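Local coordinates for protein restriction endonuclease LpnPI (PDB 4RZL) that probably cuts DNA in response to modified cytosines, with this N-terminal SRA-type domain serving to recognise the DNA, at residues S37-P40 against I41-I44; E122-A125 against R126-V129; V193-K196 against W197-L201. All coordinates share one frame; numbering follows the deposited sequence.

Contact 1. Residues S37-P40 against I41-I44; sequences SDDP and ISKI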
ATOM      1  N   SER A  37     -12.397  10.954  11.807  1.00 43.44           N
ATOM      2  CA  SER A  37     -12.746  11.408  10.462  1.00 41.50           C
ATOM      3  C   SER A  37     -11.673  12.307   9.828  1.00 39.61           C
ATOM      4  O   SER A  37     -11.753  12.632   8.646  1.00 41.28           O
ATOM      5  CB  SER A  37     -14.068  12.159  10.498  1.00 41.51           C
ATOM      6  OG  SER A  37     -13.945  13.307  11.318  1.00 54.17           O
ATOM      7  N   ASP A  38     -10.675  12.696  10.618  1.00 33.20           N
ATOM      8  CA  ASP A  38      -9.537  13.474  10.136  1.00 38.45           C
ATOM      9  C   ASP A  38      -8.614  12.686   9.206  1.00 34.61           C
ATOM     10  O   ASP A  38      -7.668  13.241   8.646  1.00 24.75           O
ATOM     11  CB  ASP A  38      -8.703  13.996  11.307  1.00 41.90           C
ATOM     12  CG  ASP A  38      -9.408  15.073  12.099  1.00 47.62           C
ATOM     13  OD1 ASP A  38     -10.407  15.630  11.597  1.00 43.90           O
ATOM     14  OD2 ASP A  38      -8.930  15.386  13.210  1.00 53.77           O
ATOM     15  N   ASP A  39      -8.852  11.384   9.102  1.00 28.10           N
ATOM     16  CA  ASP A  39      -8.042  10.509   8.262  1.00 34.45           C
ATOM     17  C   ASP A  39      -8.156  10.892   6.787  1.00 20.31           C
ATOM     18  O   ASP A  39      -9.234  10.798   6.198  1.00 21.49           O
ATOM     19  CB  ASP A  39      -8.476   9.056   8.462  1.00 27.23           C
ATOM     20  CG  ASP A  39      -7.882   8.123   7.431  1.00 24.79           C
ATOM     21  OD1 ASP A  39      -6.655   7.926   7.462  1.00 35.38           O
ATOM     22  OD2 ASP A  39      -8.634   7.592   6.585  1.00 28.86           O
ATOM     23  N   PRO A  40      -7.037  11.300   6.175  1.00 21.65           N
ATOM     24  CA  PRO A  40      -7.107  11.710   4.766  1.00 23.55           C
ATOM     25  C   PRO A  40      -7.377  10.562   3.797  1.00 22.67           C
ATOM     26  O   PRO A  40      -8.075  10.780   2.803  1.00 22.02           O
ATOM     27  CB  PRO A  40      -5.724  12.331   4.506  1.00 21.03           C
ATOM     28  CG  PRO A  40      -4.827  11.718   5.537  1.00 23.46           C
ATOM     29  CD  PRO A  40      -5.699  11.511   6.755  1.00 21.99           C
ATOM     30  N   ILE A  41      -6.856   9.370   4.072  1.00 18.93           N
ATOM     31  CA  ILE A  41      -6.997   8.269   3.136  1.00 14.72           C
ATOM     32  C   ILE A  41      -8.458   7.901   2.855  1.00 21.52           C
ATOM     33  O   ILE A  41      -8.831   7.702   1.699  1.00 21.61           O
ATOM     34  CB  ILE A  41      -6.259   7.012   3.637  1.00 20.19           C
ATOM     35  CG1 ILE A  41      -4.750   7.240   3.570  1.00 13.35           C
ATOM     36  CG2 ILE A  41      -6.626   5.805   2.782  1.00 21.79           C
ATOM     37  CD1 ILE A  41      -3.937   6.108   4.140  1.00 19.39           C
ATOM     38  N   SER A  42      -9.285   7.804   3.898  1.00 23.74           N
ATOM     39  CA  SER A  42     -10.683   7.409   3.706  1.00 17.84           C
ATOM     40  C   SER A  42     -11.499   8.514   3.028  1.00 18.39           C
ATOM     41  O   SER A  42     -12.548   8.253   2.449  1.00 26.71           O
ATOM     42  CB  SER A  42     -11.335   7.007   5.041  1.00 19.93           C
ATOM     43  OG  SER A  42     -11.093   7.981   6.041  1.00 24.65           O
ATOM     44  N   LYS A  43     -11.026   9.750   3.095  1.00 21.07           N
ATOM     45  CA  LYS A  43     -11.705  10.837   2.383  1.00 22.64           C
ATOM     46  C   LYS A  43     -11.399  10.800   0.883  1.00 24.18           C
ATOM     47  O   LYS A  43     -12.269  11.052   0.050  1.00 28.13           O
ATOM     48  CB  LYS A  43     -11.310  12.188   2.958  1.00 25.25           C
ATOM     49  CG  LYS A  43     -12.239  13.302   2.508  1.00 37.81           C
ATOM     50  CD  LYS A  43     -12.010  14.539   3.333  1.00 35.62           C
ATOM     51  CE  LYS A  43     -13.082  15.568   3.064  1.00 39.77           C
ATOM     52  NZ  LYS A  43     -12.809  16.787   3.859  1.00 42.29           N
ATOM     53  N   ILE A  44     -10.153  10.483   0.548  1.00 20.39           N
ATOM     54  CA  ILE A  44      -9.732  10.370  -0.842  1.00 18.86           C
ATOM     55  C   ILE A  44     -10.424   9.202  -1.530  1.00 21.58           C
ATOM     56  O   ILE A  44     -10.859   9.301  -2.679  1.00 19.58           O
ATOM     57  CB  ILE A  44      -8.204  10.169  -0.947  1.00 21.70           C
ATOM     58  CG1 ILE A  44      -7.466  11.323  -0.280  1.00 16.19           C
ATOM     59  CG2 ILE A  44      -7.769  10.011  -2.404  1.00 14.42           C
ATOM     60  CD1 ILE A  44      -5.957  11.077  -0.127  1.00 20.96           C
TER
HETATM   61  O   HOH W   1     -12.284  10.652   6.496  1.00 33.25           O
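D39 and S42 meet through a single carboxylate oxygen. D39 OD2 accepts from the backbone S42 N at 2.8 Å and from the hydroxyl S42 OG at 2.5 Å, so one atom is gripped twice by the same residue. The two donors do not arrive in the same way: the N-H reaches OD2 from above the carboxylate plane, 38° out of it, whereas the hydroxyl is met by the anti lone pair of OD2, the one turned away from OD1. Two torsions bring the partners together. D39 carries CG anti to its own nitrogen (chi1 168°), which swings the carboxylate over the start of the helix, and S42 has OG lodged between its N and carbonyl carbon (chi1 49°), pointing back at it. This is the classic N-cap, in which an aspartate just before the first turn satisfies an amide that has no carbonyl ahead of it; a proline follows directly in the chain, as is common at helix starts. P40 O then receives I44 N at 3.1 Å, beginning the helical bonding, with a weaker bond from K43 N. The I44 side chain lies against that same carbonyl, its CG1 3.2 Å from P40 O, while I41 CB sits 3.8 Å from D39 OD2. Further out, a water donates to S42 OG and to S37 O, at 3.0 Å each, tying the cap back to the preceding 3-10 segment. R55 forms a salt bridge with D39 OD2, adding a positive charge that would be expected to stabilise the carboxylate as an anion alongside the helix dipole. The extended K43 chain leads away to F14, with NZ bonded to the F14 carbonyl and a cation-pi contact to its ring.

Contact 2. Residues E122-A125 against R126-V129; sequences EKDA and RRIV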
ATOM      1  N   GLU A 122       1.281 -21.358 -10.194  1.00 26.01           N
ATOM      2  CA  GLU A 122       1.438 -21.875 -11.555  1.00 34.74           C
ATOM      3  C   GLU A 122       0.115 -21.844 -12.319  1.00 31.32           C
ATOM      4  O   GLU A 122       0.097 -21.814 -13.546  1.00 33.68           O
ATOM      5  CB  GLU A 122       2.004 -23.298 -11.547  1.00 22.11           C
ATOM      6  CG  GLU A 122       1.009 -24.379 -11.175  1.00 34.69           C
ATOM      7  CD  GLU A 122       0.740 -24.428  -9.684  1.00 48.21           C
ATOM      8  OE1 GLU A 122       1.522 -23.814  -8.915  1.00 47.50           O
ATOM      9  OE2 GLU A 122      -0.248 -25.080  -9.279  1.00 51.58           O
ATOM     10  N   LYS A 123      -0.991 -21.857 -11.589  1.00 34.59           N
ATOM     11  CA  LYS A 123      -2.305 -21.748 -12.202  1.00 34.33           C
ATOM     12  C   LYS A 123      -2.990 -20.455 -11.751  1.00 27.54           C
ATOM     13  O   LYS A 123      -2.900 -20.079 -10.583  1.00 29.68           O
ATOM     14  CB  LYS A 123      -3.163 -22.965 -11.843  1.00 31.08           C
ATOM     15  N   ASP A 124      -3.659 -19.774 -12.681  1.00 32.75           N
ATOM     16  CA  ASP A 124      -4.397 -18.547 -12.370  1.00 36.40           C
ATOM     17  C   ASP A 124      -3.518 -17.515 -11.684  1.00 25.78           C
ATOM     18  O   ASP A 124      -3.955 -16.888 -10.723  1.00 22.82           O
ATOM     19  CB  ASP A 124      -5.593 -18.853 -11.461  1.00 37.19           C
ATOM     20  CG  ASP A 124      -6.620 -19.745 -12.118  1.00 51.76           C
ATOM     21  OD1 ASP A 124      -6.807 -19.634 -13.350  1.00 46.21           O
ATOM     22  OD2 ASP A 124      -7.223 -20.575 -11.399  1.00 52.91           O
ATOM     23  N   ALA A 125      -2.277 -17.382 -12.143  1.00 23.10           N
ATOM     24  CA  ALA A 125      -1.308 -16.493 -11.507  1.00 24.91           C
ATOM     25  C   ALA A 125      -1.839 -15.059 -11.428  1.00 17.96           C
ATOM     26  O   ALA A 125      -2.400 -14.546 -12.404  1.00 18.06           O
ATOM     27  CB  ALA A 125       0.014 -16.531 -12.259  1.00 22.15           C
ATOM     28  N   ARG A 126      -1.718 -14.462 -10.246  1.00 20.00           N
ATOM     29  CA  ARG A 126      -2.062 -13.061  -9.988  1.00 18.14           C
ATOM     30  C   ARG A 126      -3.555 -12.777 -10.082  1.00 17.39           C
ATOM     31  O   ARG A 126      -3.978 -11.640  -9.913  1.00 16.76           O
ATOM     32  CB  ARG A 126      -1.302 -12.140 -10.947  1.00 16.85           C
ATOM     33  CG  ARG A 126       0.206 -12.311 -10.913  1.00 16.62           C
ATOM     34  CD  ARG A 126       0.865 -11.556 -12.088  1.00 14.67           C
ATOM     35  NE  ARG A 126       0.373 -12.083 -13.349  1.00 15.41           N
ATOM     36  CZ  ARG A 126       0.894 -13.132 -13.974  1.00 20.50           C
ATOM     37  NH1 ARG A 126       1.958 -13.758 -13.473  1.00 18.17           N
ATOM     38  NH2 ARG A 126       0.360 -13.542 -15.115  1.00 17.68           N
ATOM     39  N   ARG A 127      -4.359 -13.812 -10.322  1.00 18.77           N
ATOM     40  CA  ARG A 127      -5.787 -13.622 -10.590  1.00 23.67           C
ATOM     41  C   ARG A 127      -6.527 -12.828  -9.508  1.00 23.96           C
ATOM     42  O   ARG A 127      -7.371 -11.980  -9.808  1.00 22.47           O
ATOM     43  CB  ARG A 127      -6.476 -14.979 -10.765  1.00 30.88           C
ATOM     44  CG  ARG A 127      -7.932 -14.885 -11.197  1.00 38.58           C
ATOM     45  CD  ARG A 127      -8.045 -14.260 -12.583  1.00 55.19           C
ATOM     46  NE  ARG A 127      -7.041 -14.804 -13.500  1.00 67.03           N
ATOM     47  CZ  ARG A 127      -7.205 -15.902 -14.234  1.00 68.24           C
ATOM     48  NH1 ARG A 127      -8.343 -16.581 -14.168  1.00 68.85           N
ATOM     49  NH2 ARG A 127      -6.228 -16.321 -15.035  1.00 43.78           N
ATOM     50  N   ILE A 128      -6.224 -13.104  -8.248  1.00 19.59           N
ATOM     51  CA  ILE A 128      -6.983 -12.481  -7.172  1.00 24.06           C
ATOM     52  C   ILE A 128      -6.293 -11.239  -6.623  1.00 19.15           C
ATOM     53  O   ILE A 128      -6.786 -10.611  -5.696  1.00 24.99           O
ATOM     54  CB  ILE A 128      -7.251 -13.481  -6.033  1.00 25.68           C
ATOM     55  CG1 ILE A 128      -5.938 -14.060  -5.507  1.00 26.26           C
ATOM     56  CG2 ILE A 128      -8.157 -14.615  -6.525  1.00 22.57           C
ATOM     57  CD1 ILE A 128      -5.387 -13.367  -4.268  1.00 25.26           C
ATOM     58  N   VAL A 129      -5.165 -10.876  -7.215  1.00 16.80           N
ATOM     59  CA  VAL A 129      -4.413  -9.714  -6.761  1.00 17.10           C
ATOM     60  C   VAL A 129      -5.051  -8.410  -7.230  1.00 16.94           C
ATOM     61  O   VAL A 129      -5.164  -8.167  -8.433  1.00 17.07           O
ATOM     62  CB  VAL A 129      -2.959  -9.763  -7.262  1.00 15.55           C
ATOM     63  CG1 VAL A 129      -2.206  -8.511  -6.809  1.00 12.54           C
ATOM     64  CG2 VAL A 129      -2.261 -11.048  -6.789  1.00 14.77           C
TER
HETATM   65  O   HOH W   2      -3.101 -15.540 -14.941  1.00 29.69           O
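D124 and R127 face each other across a tight reversal of the chain, and one backbone hydrogen bond closes it: R127 N donates to D124 O at 3.1 Å. The next turn is closed by V129 N donating to R126 O at 3.0 Å.

The charged contact is looser. D124 OD1 lies 3.5 Å from R127 NH1, well out of the guanidinium plane, and the two flat groups are turned 59° apart. No N-H points at the oxygen, so the pair amounts to a salt bridge of charges alone. R127 leaves the backbone with CG anti to N (chi1 -174°) and then bends at chi2 and chi3, which folds the guanidinium back until D124 CA lies over one of its faces, toward the rim. Its NH2 also donates to a water, at 3.2 Å, and that water donates a hydrogen bond to A125 O at 2.8 Å, so one water links the arginine to the backbone of the turn.

Van der Waals contact is also made by R126, whose guanidinium lays a face over the methyl of A125, with A125 CB 3.6 Å from R126 NH1 and displaced toward the rim of the group. The bend at chi3 (-60°) carries the group there, while its NE is held by the carbonyl of K218 and the chain packs on W217, both of helix 212-220. K218 NZ in turn bonds to the carbonyls of R127 and V129.

Taken together, this is a pair of overlapping beta turns, type II from D124 to R127 with R126 at the positive-phi corner, then type I from R126 to V129, joining helix 108-119 to strand 132-137 at the domain surface.

Contact 3. Residues V193-K196 against W197-L201; sequences VSRK and WINSL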
ATOM      1  N   VAL A 193      -3.020   8.252 -10.367  1.00 17.62           N
ATOM      2  CA  VAL A 193      -4.292   7.550 -10.427  1.00 12.73           C
ATOM      3  C   VAL A 193      -5.403   8.595 -10.458  1.00 19.85           C
ATOM      4  O   VAL A 193      -5.541   9.383  -9.522  1.00 16.40           O
ATOM      5  CB  VAL A 193      -4.486   6.619  -9.238  1.00 16.17           C
ATOM      6  CG1 VAL A 193      -5.804   5.841  -9.393  1.00 17.63           C
ATOM      7  CG2 VAL A 193      -3.289   5.667  -9.135  1.00 11.76           C
ATOM      8  N   SER A 194      -6.178   8.621 -11.540  1.00 17.90           N
ATOM      9  CA  SER A 194      -7.155   9.702 -11.731  1.00 24.94           C
ATOM     10  C   SER A 194      -8.369   9.593 -10.802  1.00 19.77           C
ATOM     11  O   SER A 194      -8.748   8.493 -10.393  1.00 17.60           O
ATOM     12  CB  SER A 194      -7.636   9.718 -13.179  1.00 24.24           C
ATOM     13  OG  SER A 194      -8.547   8.661 -13.370  1.00 22.46           O
ATOM     14  N   ARG A 195      -8.985  10.732 -10.481  1.00 19.19           N
ATOM     15  CA  ARG A 195     -10.235  10.731  -9.734  1.00 16.45           C
ATOM     16  C   ARG A 195     -11.312   9.879 -10.412  1.00 23.68           C
ATOM     17  O   ARG A 195     -12.082   9.191  -9.732  1.00 23.38           O
ATOM     18  CB  ARG A 195     -10.730  12.167  -9.519  1.00 19.20           C
ATOM     19  CG  ARG A 195     -12.150  12.268  -8.939  1.00 22.58           C
ATOM     20  CD  ARG A 195     -12.356  11.490  -7.643  1.00 16.90           C
ATOM     21  NE  ARG A 195     -11.262  11.614  -6.694  1.00 15.79           N
ATOM     22  CZ  ARG A 195     -11.200  10.946  -5.545  1.00 17.79           C
ATOM     23  NH1 ARG A 195     -12.161  10.092  -5.220  1.00 23.70           N
ATOM     24  NH2 ARG A 195     -10.179  11.127  -4.720  1.00 14.24           N
ATOM     25  N   LYS A 196     -11.361   9.927 -11.741  1.00 20.21           N
ATOM     26  CA  LYS A 196     -12.291   9.099 -12.503  1.00 23.93           C
ATOM     27  C   LYS A 196     -12.072   7.630 -12.171  1.00 28.48           C
ATOM     28  O   LYS A 196     -13.027   6.906 -11.883  1.00 22.57           O
ATOM     29  CB  LYS A 196     -12.124   9.317 -14.012  1.00 30.26           C
ATOM     30  CG  LYS A 196     -13.079   8.472 -14.893  1.00 28.60           C
ATOM     31  CD  LYS A 196     -12.894   8.789 -16.370  1.00 33.44           C
ATOM     32  CE  LYS A 196     -13.651   7.818 -17.274  1.00 39.89           C
ATOM     33  NZ  LYS A 196     -15.129   7.931 -17.112  1.00 45.84           N
ATOM     34  N   TRP A 197     -10.811   7.198 -12.186  1.00 23.00           N
ATOM     35  CA  TRP A 197     -10.508   5.814 -11.848  1.00 22.03           C
ATOM     36  C   TRP A 197     -10.973   5.495 -10.441  1.00 23.73           C
ATOM     37  O   TRP A 197     -11.643   4.491 -10.227  1.00 26.54           O
ATOM     38  CB  TRP A 197      -9.013   5.503 -11.979  1.00 25.15           C
ATOM     39  CG  TRP A 197      -8.767   4.024 -11.982  1.00 32.36           C
ATOM     40  CD1 TRP A 197      -8.569   3.220 -13.076  1.00 32.42           C
ATOM     41  CD2 TRP A 197      -8.764   3.154 -10.840  1.00 24.29           C
ATOM     42  NE1 TRP A 197      -8.406   1.911 -12.677  1.00 23.38           N
ATOM     43  CE2 TRP A 197      -8.529   1.844 -11.313  1.00 30.09           C
ATOM     44  CE3 TRP A 197      -8.911   3.357  -9.463  1.00 21.23           C
ATOM     45  CZ2 TRP A 197      -8.445   0.751 -10.457  1.00 30.47           C
ATOM     46  CZ3 TRP A 197      -8.832   2.266  -8.620  1.00 29.38           C
ATOM     47  CH2 TRP A 197      -8.599   0.984  -9.118  1.00 23.34           C
ATOM     48  N   ILE A 198     -10.618   6.353  -9.488  1.00 24.02           N
ATOM     49  CA  ILE A 198     -10.907   6.106  -8.074  1.00 22.53           C
ATOM     50  C   ILE A 198     -12.407   6.033  -7.789  1.00 32.01           C
ATOM     51  O   ILE A 198     -12.850   5.185  -7.008  1.00 31.11           O
ATOM     52  CB  ILE A 198     -10.255   7.191  -7.174  1.00 19.56           C
ATOM     53  CG1 ILE A 198      -8.731   7.192  -7.363  1.00 19.23           C
ATOM     54  CG2 ILE A 198     -10.587   6.956  -5.713  1.00 18.89           C
ATOM     55  CD1 ILE A 198      -8.044   8.403  -6.749  1.00 16.19           C
ATOM     56  N   ASN A 199     -13.187   6.922  -8.402  1.00 29.62           N
ATOM     57  CA  ASN A 199     -14.645   6.878  -8.263  1.00 30.79           C
ATOM     58  C   ASN A 199     -15.233   5.626  -8.911  1.00 26.43           C
ATOM     59  O   ASN A 199     -16.346   5.220  -8.600  1.00 29.49           O
ATOM     60  CB  ASN A 199     -15.313   8.119  -8.870  1.00 29.01           C
ATOM     61  CG  ASN A 199     -15.196   9.350  -7.980  1.00 30.70           C
ATOM     62  OD1 ASN A 199     -14.833   9.257  -6.806  1.00 28.25           O
ATOM     63  ND2 ASN A 199     -15.541  10.506  -8.530  1.00 35.10           N
ATOM     64  N   SER A 200     -14.492   5.050  -9.847  1.00 32.85           N
ATOM     65  CA  SER A 200     -14.948   3.875 -10.570  1.00 31.63           C
ATOM     66  C   SER A 200     -14.188   2.638 -10.084  1.00 43.83           C
ATOM     67  O   SER A 200     -13.878   1.729 -10.848  1.00 47.43           O
ATOM     68  CB  SER A 200     -14.774   4.077 -12.069  1.00 37.57           C
ATOM     69  OG  SER A 200     -15.384   3.022 -12.790  1.00 51.72           O
ATOM     70  N   LEU A 201     -13.877   2.637  -8.796  1.00 43.74           N
ATOM     71  CA  LEU A 201     -13.124   1.559  -8.161  1.00 46.12           C
ATOM     72  C   LEU A 201     -13.806   0.201  -8.303  1.00 52.28           C
ATOM     73  O   LEU A 201     -13.160  -0.809  -8.609  1.00 46.23           O
ATOM     74  CB  LEU A 201     -12.932   1.880  -6.679  1.00 47.04           C
ATOM     75  CG  LEU A 201     -12.423   0.778  -5.766  1.00 35.14           C
ATOM     76  CD1 LEU A 201     -11.051   0.379  -6.221  1.00 40.11           C
ATOM     77  CD2 LEU A 201     -12.396   1.311  -4.371  1.00 33.38           C
TER
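R195 and N199, one helical turn apart, meet with their flat groups 59° apart. The amide oxygen N199 OD1 sits at the edge of the guanidinium, exactly in its plane, and takes a bond from R195 NH1 at 3.2 Å, whereas seen from the amide the donor stands 43° above the carbonyl plane. Bends at chi2 and chi3 curl the arginine forward along the helix toward N199, placing a guanidinium face over I198, whose CG2 comes within 3.5 Å of NH1; the two side chains cross nearly at right angles. R195 NH2 is held further by the carbonyl of A20. S194 supplies the N-cap of helix 195-199: its OG, set between N and the carbonyl carbon (chi1 76°), accepts from W197 N at 2.9 Å and is itself bonded to D208. The regular helical bonds I198 N to S194 O and N199 N to R195 O follow. On the buried side, V193 CG1 touches both I198 CG1 (3.8 Å) and W197 CE3 (4.0 Å), meeting the indole obliquely. V193 and W197 both pack on F133 of strand 132-137, and V193 and I198 on L22.

Along the chain the contacts come in series, contact 1 first, then contact 2, then contact 3, and all lie within one DNA-recognition domain. Contacts 1 and 3 are the close pair: their centres are 16 Å apart and they touch where I44 O, on helix 40-44, probably accepts a hydrogen bond from R195 NH2, so two short N-capped helices are joined directly. Contact 2 lies on the other side of the chain's centre from contact 1, with centres 31 Å apart. From contact 3 it is separated by about 10 Å at the nearest atoms. Contacts 1 and 3 involve short helices, whereas contact 2 is a loop leading into strand 132-137, against which contact 3 packs.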